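PDB 3NL9: putative NTP pyrophosphohydrolase from Exiguobacterium sibiricum 255-15, which probably hydrolyses nucleoside triphosphates to monophosphate and pyrophosphate, as a helical member of the MazG clan, although its natural substrate is not established. Local coordinates for residues Q9-K12 and Q13-T17; P118-E121 and I122-A126; V146-P149 and D150-P154. All blocks are in the same frame, centred on the assembly; numbering follows the deposited sequence.

Contact 1: residues Q9-K12 and Q13-T17. With EDO (1,2-ethanediol), chain B.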
loop_
_atom_site.group_PDB
_atom_site.type_symbol
_atom_site.label_atom_id
_atom_site.label_comp_id
_atom_site.label_asym_id
_atom_site.label_seq_id
_atom_site.Cartn_x
_atom_site.Cartn_y
_atom_site.Cartn_z
ATOM N N GLN A 9 -1.214 -15.231 0.588
ATOM C CA GLN A 9 -0.766 -16.539 0.063
ATOM C C GLN A 9 -0.422 -16.434 -1.428
ATOM O O GLN A 9 0.527 -17.051 -1.868
ATOM C CB GLN A 9 -1.795 -17.631 0.318
ATOM C CG GLN A 9 -1.959 -17.951 1.849
ATOM C CD GLN A 9 -0.681 -18.460 2.500
ATOM O OE1 GLN A 9 0.136 -19.130 1.851
ATOM N NE2 GLN A 9 -0.512 -18.176 3.801
ATOM N N ASP A 10 -1.153 -15.599 -2.168
ATOM C CA ASP A 10 -0.910 -15.424 -3.622
ATOM C C ASP A 10 0.447 -14.749 -3.878
ATOM O O ASP A 10 1.254 -15.228 -4.669
ATOM C CB ASP A 10 -2.034 -14.601 -4.252
ATOM C CG ASP A 10 -3.337 -15.420 -4.503
ATOM O OD1 ASP A 10 -3.347 -16.650 -4.357
ATOM O OD2 ASP A 10 -4.362 -14.808 -4.850
ATOM N N VAL A 11 0.753 -13.671 -3.147
ATOM C CA VAL A 11 2.079 -13.050 -3.269
ATOM C C VAL A 11 3.177 -13.941 -2.730
ATOM O O VAL A 11 4.258 -13.974 -3.278
ATOM C CB VAL A 11 2.189 -11.681 -2.604
ATOM C CG1 VAL A 11 3.634 -11.089 -2.811
ATOM C CG2 VAL A 11 1.180 -10.781 -3.186
ATOM N N LYS A 12 2.903 -14.661 -1.641
ATOM C CA LYS A 12 3.882 -15.599 -1.116
ATOM C C LYS A 12 4.242 -16.628 -2.186
ATOM O O LYS A 12 5.419 -16.969 -2.410
ATOM C CB LYS A 12 3.317 -16.266 0.137
ATOM C CG LYS A 12 4.303 -17.188 0.823
ATOM C CD LYS A 12 3.785 -17.627 2.173
ATOM C CE LYS A 12 4.668 -18.740 2.717
ATOM N NZ LYS A 12 4.386 -19.006 4.143
ATOM N N GLN A 13 3.218 -17.118 -2.853
ATOM C CA GLN A 13 3.385 -18.033 -3.984
ATOM C C GLN A 13 4.250 -17.417 -5.130
ATOM O O GLN A 13 5.158 -18.048 -5.647
ATOM C CB GLN A 13 1.991 -18.320 -4.532
ATOM C CG GLN A 13 1.998 -19.044 -5.843
ATOM C CD GLN A 13 2.185 -20.460 -5.624
ATOM O OE1 GLN A 13 1.225 -21.149 -5.238
ATOM N NE2 GLN A 13 3.435 -20.942 -5.797
ATOM N N PHE A 14 3.922 -16.192 -5.528
ATOM C CA PHE A 14 4.703 -15.472 -6.542
ATOM C C PHE A 14 6.176 -15.403 -6.104
ATOM O O PHE A 14 7.079 -15.740 -6.876
ATOM C CB PHE A 14 4.115 -14.074 -6.789
ATOM C CG PHE A 14 4.901 -13.250 -7.826
ATOM C CD1 PHE A 14 4.887 -13.604 -9.166
ATOM C CD2 PHE A 14 5.693 -12.195 -7.431
ATOM C CE1 PHE A 14 5.617 -12.870 -10.112
ATOM C CE2 PHE A 14 6.434 -11.477 -8.359
ATOM C CZ PHE A 14 6.388 -11.808 -9.690
ATOM N N HIS A 15 6.417 -15.026 -4.843
ATOM C CA HIS A 15 7.796 -14.978 -4.338
ATOM C C HIS A 15 8.575 -16.286 -4.431
ATOM O O HIS A 15 9.742 -16.266 -4.881
ATOM C CB HIS A 15 7.873 -14.409 -2.905
ATOM C CG HIS A 15 7.774 -12.908 -2.835
ATOM N ND1 HIS A 15 8.627 -12.146 -2.064
ATOM C CD2 HIS A 15 6.907 -12.035 -3.410
ATOM C CE1 HIS A 15 8.301 -10.870 -2.177
ATOM N NE2 HIS A 15 7.261 -10.773 -2.989
ATOM N N GLN A 16 7.953 -17.400 -4.033
ATOM C CA GLN A 16 8.603 -18.732 -4.123
ATOM C C GLN A 16 8.855 -19.033 -5.593
ATOM O O GLN A 16 9.965 -19.345 -5.968
ATOM C CB GLN A 16 7.749 -19.872 -3.518
ATOM C CG GLN A 16 7.548 -19.803 -1.972
ATOM C CD GLN A 16 6.661 -20.937 -1.394
ATOM O OE1 GLN A 16 7.038 -22.113 -1.411
ATOM N NE2 GLN A 16 5.483 -20.569 -0.877
ATOM N N THR A 17 7.834 -18.862 -6.436
ATOM C CA THR A 17 7.923 -19.313 -7.833
ATOM C C THR A 17 9.074 -18.567 -8.601
ATOM O O THR A 17 9.862 -19.202 -9.321
ATOM C CB THR A 17 6.537 -19.201 -8.533
ATOM O OG1 THR A 17 5.619 -20.158 -7.951
ATOM C CG2 THR A 17 6.623 -19.467 -10.036
HETATM C C1 EDO B . 8.041 -8.569 -5.879
HETATM O O1 EDO B . 8.929 -7.641 -5.218
HETATM C C2 EDO B . 6.597 -8.295 -5.433
HETATM O O2 EDO B . 6.450 -8.318 -3.998
#
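The carbonyl oxygen of Asp10 is gripped twice: Phe14 N donates to Asp10 O at 3.0 Å, and the side-chain NE2 of Gln124, on helix 117-128, adds a second hydrogen bond. The setting is the last two turns or so of the N-terminal helix 7-17, where regular i to i+4 bonding runs from Gln9 to Gln16. Within that row His15 N reaches Val11 O at 2.9 Å, with the N-H nearly straight at 169°. The same two residues also meet through their side chains, which lie alongside each other and point the same way. Val11 CG1 is the branch that touches, resting 3.5 Å from His15 CD2. His15 turns its CG away from its own carbonyl carbon and back beside its backbone N (chi1 -79°), which swings the imidazole over the previous turn and brings His15 CD2 to 3.3 Å from Val11 O. Both ring nitrogens are engaged, because His15 ND1 is hydrogen-bonded to Pro21 O while NE2 faces the bound 1,2-ethanediol. One residue further round the helix, the extended chain of Lys12 passes across that of Gln16, and the contact is loose: Lys12 CG stands 4.0 Å from Gln16 NE2. On the side where Val11, Lys12 and His15 lie, the second subunit packs against them with Gly107, Val110 and Glu111. The ethanediol, probably left from the crystallisation liquor, sits at the edges of two rings of the helix. Its O2 lies in the imidazole plane, 2.8 Å from His15 NE2 in a bond of 163°, and its C1 approaches the edge of the Phe14 ring, near its plane, 4.1 Å from Phe14 CE2.

Contact 2: residues P118-E121 and I122-A126; sequences PLFE and IVQQA
The Phe120 ring and the Gln124 amide lie side by side and point the same way, their planes nearly parallel, 4° apart. Across this pair the touch is slight and comes from the aliphatic base of the glutamine, with Gln124 CB 4.1 Å from Phe120 CE1, at an oblique approach to the ring. More of the ring's surroundings come from elsewhere: Tyr7 meets it edge-to-face, and the ring of Tyr103 of the second subunit lies against it. The two residues are one turn apart on helix 117-128, and their backbones are joined by the straightest of the four backbone bonds between 118-121 and 122-126, Gln124 N to Phe120 O at 2.8 Å and 173°. Phe120 holds its CG anti to its own N (chi1 174°), which turns the ring outward from the helix with a slight lean toward Gln124. Gln124 then bends at its second torsion, and its amide is held at both ends, NE2 by Asp10 O and OE1 by the hydroxyl of Tyr103 of the second subunit. A second pair of flat groups, the Glu121 carboxylate and the Gln125 amide, also runs alongside. Here Glu121 OE2 and Glu121 CG both come close to Gln125 NE2, at 3.3 and 3.4 Å. Gln125 also folds its stem over the backbone, its CG reaching 3.1 Å from Glu121 O. Elsewhere Ile122 CD1 lies 3.4 Å from Pro118 O, and the Ile122 side chain also touches Glu162 of helix 156-170. The chemistry divides the helix: exposed Glu121 and Gln125 keep charge and polarity at the surface, while the buried amide of Gln124, bonded at both ends, ties the aromatic side into helix 7-17 and the dimer partner.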
loop_
_atom_site.group_PDB
_atom_site.type_symbol
_atom_site.label_atom_id
_atom_site.label_comp_id
_atom_site.label_asym_id
_atom_site.label_seq_id
_atom_site.Cartn_x
_atom_site.Cartn_y
_atom_site.Cartn_z
ATOM N N PRO A 118 -10.990 -8.674 -7.718
ATOM C CA PRO A 118 -10.911 -9.113 -9.128
ATOM C C PRO A 118 -9.754 -8.499 -9.880
ATOM O O PRO A 118 -9.190 -9.131 -10.770
ATOM C CB PRO A 118 -12.242 -8.650 -9.714
ATOM C CG PRO A 118 -13.171 -8.563 -8.532
ATOM C CD PRO A 118 -12.309 -8.093 -7.397
ATOM N N LEU A 119 -9.389 -7.261 -9.528
ATOM C CA LEU A 119 -8.238 -6.632 -10.132
ATOM C C LEU A 119 -6.951 -7.299 -9.673
ATOM O O LEU A 119 -6.064 -7.574 -10.485
ATOM C CB LEU A 119 -8.214 -5.133 -9.804
ATOM C CG LEU A 119 -9.396 -4.279 -10.305
ATOM C CD1 LEU A 119 -9.365 -2.864 -9.626
ATOM C CD2 LEU A 119 -9.384 -4.136 -11.821
ATOM N N PHE A 120 -6.826 -7.529 -8.361
ATOM C CA PHE A 120 -5.661 -8.247 -7.828
ATOM C C PHE A 120 -5.544 -9.648 -8.503
ATOM O O PHE A 120 -4.460 -10.078 -8.852
ATOM C CB PHE A 120 -5.767 -8.398 -6.287
ATOM C CG PHE A 120 -4.666 -9.249 -5.679
ATOM C CD1 PHE A 120 -4.767 -10.611 -5.666
ATOM C CD2 PHE A 120 -3.538 -8.655 -5.126
ATOM C CE1 PHE A 120 -3.783 -11.392 -5.117
ATOM C CE2 PHE A 120 -2.525 -9.444 -4.543
ATOM C CZ PHE A 120 -2.646 -10.799 -4.546
ATOM N N GLU A 121 -6.666 -10.342 -8.660
ATOM C CA GLU A 121 -6.682 -11.676 -9.318
ATOM C C GLU A 121 -6.079 -11.638 -10.734
ATOM O O GLU A 121 -5.339 -12.524 -11.122
ATOM C CB GLU A 121 -8.120 -12.211 -9.359
ATOM C CG GLU A 121 -8.253 -13.620 -9.909
ATOM C CD GLU A 121 -9.702 -14.152 -9.809
ATOM O OE1 GLU A 121 -10.500 -13.620 -8.995
ATOM O OE2 GLU A 121 -10.029 -15.109 -10.541
ATOM N N ILE A 122 -6.390 -10.588 -11.488
ATOM C CA ILE A 122 -5.853 -10.414 -12.847
ATOM C C ILE A 122 -4.318 -10.223 -12.800
ATOM O O ILE A 122 -3.559 -10.856 -13.566
ATOM C CB ILE A 122 -6.588 -9.241 -13.585
ATOM C CG1 ILE A 122 -8.016 -9.670 -13.908
ATOM C CG2 ILE A 122 -5.819 -8.837 -14.844
ATOM C CD1 ILE A 122 -8.965 -8.534 -14.142
ATOM N N VAL A 123 -3.852 -9.403 -11.863
ATOM C CA VAL A 123 -2.400 -9.126 -11.705
ATOM C C VAL A 123 -1.702 -10.406 -11.288
ATOM O O VAL A 123 -0.675 -10.794 -11.852
ATOM C CB VAL A 123 -2.152 -7.967 -10.681
ATOM C CG1 VAL A 123 -0.683 -7.833 -10.315
ATOM C CG2 VAL A 123 -2.602 -6.642 -11.263
ATOM N N GLN A 124 -2.266 -11.084 -10.297
ATOM C CA GLN A 124 -1.709 -12.368 -9.849
ATOM C C GLN A 124 -1.550 -13.397 -10.955
ATOM O O GLN A 124 -0.504 -14.080 -11.054
ATOM C CB GLN A 124 -2.610 -12.968 -8.736
ATOM C CG GLN A 124 -2.163 -14.366 -8.247
ATOM C CD GLN A 124 -0.809 -14.330 -7.574
ATOM O OE1 GLN A 124 -0.297 -13.263 -7.229
ATOM N NE2 GLN A 124 -0.268 -15.494 -7.293
ATOM N N GLN A 125 -2.596 -13.553 -11.760
ATOM C CA GLN A 125 -2.592 -14.596 -12.788
ATOM C C GLN A 125 -1.566 -14.290 -13.895
ATOM O O GLN A 125 -0.826 -15.175 -14.356
ATOM C CB GLN A 125 -4.001 -14.797 -13.343
ATOM C CG GLN A 125 -4.935 -15.394 -12.320
ATOM C CD GLN A 125 -6.283 -15.852 -12.869
ATOM O OE1 GLN A 125 -6.484 -15.962 -14.082
ATOM N NE2 GLN A 125 -7.200 -16.160 -11.958
ATOM N N ALA A 126 -1.493 -13.033 -14.284
ATOM C CA ALA A 126 -0.520 -12.563 -15.279
ATOM C C ALA A 126 0.928 -12.718 -14.770
ATOM O O ALA A 126 1.843 -13.122 -15.504
ATOM C CB ALA A 126 -0.831 -11.077 -15.639
#

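Contact 3: residues V146-P149 and D150-P154; sequences VMKP and DGWLP
Lys148 lays its side chain across one face of the Trp152 indole, the closest touch being Lys148 CD to Trp152 CZ3 at 3.4 Å. Its CG makes a CH-pi contact, 4.1 Å from the centre of the six-membered ring and toward the rim. A bend at the last torsion (chi4 -63°) keeps Lys148 NZ on the same side of the ring, just beyond its rim, 3.8 Å from Trp152 CZ3. Pro149 comes next and meets the root of the same side chain, its ring carbon CD 3.8 Å from Trp152 CB. Its carbonyl then closes the turn: Trp152 N donates to Pro149 O at 3.1 Å, arriving 36° out of the carbonyl plane. Across the indole from the lysine, Pro154 CA stands 3.6 Å above the other face, toward the rim, so the tryptophan is layered between two parts of its own loop. The far edge is fixed by Trp152 NE1, which is hydrogen-bonded to Ala126 O near the C-terminal end of helix 117-128. With an alanine here, Ala126 O would probably lose this donor and a gap would open between Lys148 and Pro154. Gly151 takes the third position with phi of 95°, a backbone angle at which a beta carbon would collide with the carbonyl oxygen of Asp150. The arrangement is a type II beta turn, Pro149 to Trp152, in the loop that leads to helix 156-170.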
loop_
_atom_site.group_PDB
_atom_site.type_symbol
_atom_site.label_atom_id
_atom_site.label_comp_id
_atom_site.label_asym_id
_atom_site.label_seq_id
_atom_site.Cartn_x
_atom_site.Cartn_y
_atom_site.Cartn_z
ATOM N N VAL A 146 12.923 -10.580 -13.759
ATOM C CA VAL A 146 12.032 -11.591 -14.325
ATOM C C VAL A 146 11.493 -11.038 -15.651
ATOM O O VAL A 146 10.900 -9.955 -15.687
ATOM C CB VAL A 146 10.834 -11.924 -13.393
ATOM C CG1 VAL A 146 9.882 -12.937 -14.070
ATOM C CG2 VAL A 146 11.332 -12.482 -12.047
HETATM N N MSE A 147 11.666 -11.810 -16.715
HETATM C CA MSE A 147 11.272 -11.390 -18.066
HETATM C C MSE A 147 9.964 -12.059 -18.492
HETATM O O MSE A 147 9.627 -13.132 -18.001
HETATM C CB MSE A 147 12.377 -11.765 -19.046
HETATM C CG MSE A 147 13.735 -11.136 -18.704
HETATM SE SE MSE A 147 13.738 -9.201 -18.934
HETATM C CE MSE A 147 12.547 -8.471 -17.608
ATOM N N LYS A 148 9.241 -11.400 -19.395
ATOM C CA LYS A 148 7.977 -11.921 -19.910
ATOM C C LYS A 148 8.257 -12.940 -21.026
ATOM O O LYS A 148 9.097 -12.708 -21.901
ATOM C CB LYS A 148 7.088 -10.786 -20.459
ATOM C CG LYS A 148 6.919 -9.523 -19.588
ATOM C CD LYS A 148 6.381 -8.358 -20.465
ATOM C CE LYS A 148 6.683 -6.953 -19.917
ATOM N NZ LYS A 148 6.063 -6.684 -18.616
ATOM N N PRO A 149 7.558 -14.081 -21.020
ATOM C CA PRO A 149 7.803 -15.014 -22.119
ATOM C C PRO A 149 7.025 -14.637 -23.375
ATOM O O PRO A 149 6.039 -13.888 -23.301
ATOM C CB PRO A 149 7.301 -16.352 -21.563
ATOM C CG PRO A 149 6.188 -15.951 -20.643
ATOM C CD PRO A 149 6.571 -14.606 -20.055
ATOM N N ASP A 150 7.485 -15.157 -24.506
ATOM C CA ASP A 150 6.803 -15.031 -25.791
ATOM C C ASP A 150 5.370 -15.532 -25.644
ATOM O O ASP A 150 5.131 -16.650 -25.164
ATOM C CB ASP A 150 7.518 -15.843 -26.873
ATOM C CG ASP A 150 8.918 -15.328 -27.165
ATOM O OD1 ASP A 150 9.159 -14.098 -27.025
ATOM O OD2 ASP A 150 9.774 -16.162 -27.542
ATOM N N GLY A 151 4.423 -14.671 -25.999
ATOM C CA GLY A 151 2.998 -15.008 -25.970
ATOM C C GLY A 151 2.267 -14.610 -24.701
ATOM O O GLY A 151 1.078 -14.887 -24.567
ATOM N N TRP A 152 2.982 -13.972 -23.780
ATOM C CA TRP A 152 2.446 -13.544 -22.494
ATOM C C TRP A 152 1.354 -12.520 -22.714
ATOM O O TRP A 152 1.549 -11.596 -23.513
ATOM C CB TRP A 152 3.556 -12.927 -21.663
ATOM C CG TRP A 152 3.148 -12.471 -20.281
ATOM C CD1 TRP A 152 2.832 -13.261 -19.225
ATOM C CD2 TRP A 152 3.047 -11.123 -19.825
ATOM N NE1 TRP A 152 2.525 -12.486 -18.129
ATOM C CE2 TRP A 152 2.659 -11.166 -18.471
ATOM C CE3 TRP A 152 3.253 -9.875 -20.427
ATOM C CZ2 TRP A 152 2.477 -10.007 -17.704
ATOM C CZ3 TRP A 152 3.075 -8.719 -19.667
ATOM C CH2 TRP A 152 2.684 -8.794 -18.319
ATOM N N LEU A 153 0.192 -12.718 -22.077
ATOM C CA LEU A 153 -0.892 -11.757 -22.165
ATOM C C LEU A 153 -0.794 -10.755 -21.011
ATOM O O LEU A 153 -0.920 -11.143 -19.818
ATOM C CB LEU A 153 -2.252 -12.455 -22.128
ATOM C CG LEU A 153 -2.487 -13.584 -23.150
ATOM C CD1 LEU A 153 -3.818 -14.328 -22.872
ATOM C CD2 LEU A 153 -2.419 -13.028 -24.588
ATOM N N PRO A 154 -0.624 -9.457 -21.352
ATOM C CA PRO A 154 -0.440 -8.440 -20.326
ATOM C C PRO A 154 -1.748 -8.131 -19.572
ATOM O O PRO A 154 -2.856 -8.254 -20.135
ATOM C CB PRO A 154 0.074 -7.212 -21.114
ATOM C CG PRO A 154 -0.444 -7.391 -22.486
ATOM C CD PRO A 154 -0.581 -8.875 -22.718
#

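In the fold
Helix 117-128 is the hub: contact 2 touches both of the others, while contacts 1 and 3 come no closer than about 6 Å at their nearest atoms. Contacts 1 and 2, with centres 13 Å apart, are tied side to side by Asp10 O and Gln124 NE2 at 3.0 Å. Beside that bond Asp10 OD2 packs 3.5 Å from Phe120 CE1. Contact 3 is attached two residues further on, through Ala126 O and Trp152 NE1 at 2.8 Å. Both helical contacts touch the second subunit, whereas the loop 146-154 meets no other chain of the assembly. The ethanediol beside contact 1 is also hydrogen-bonded to Arg37 NH2; by itself it identifies no substrate site.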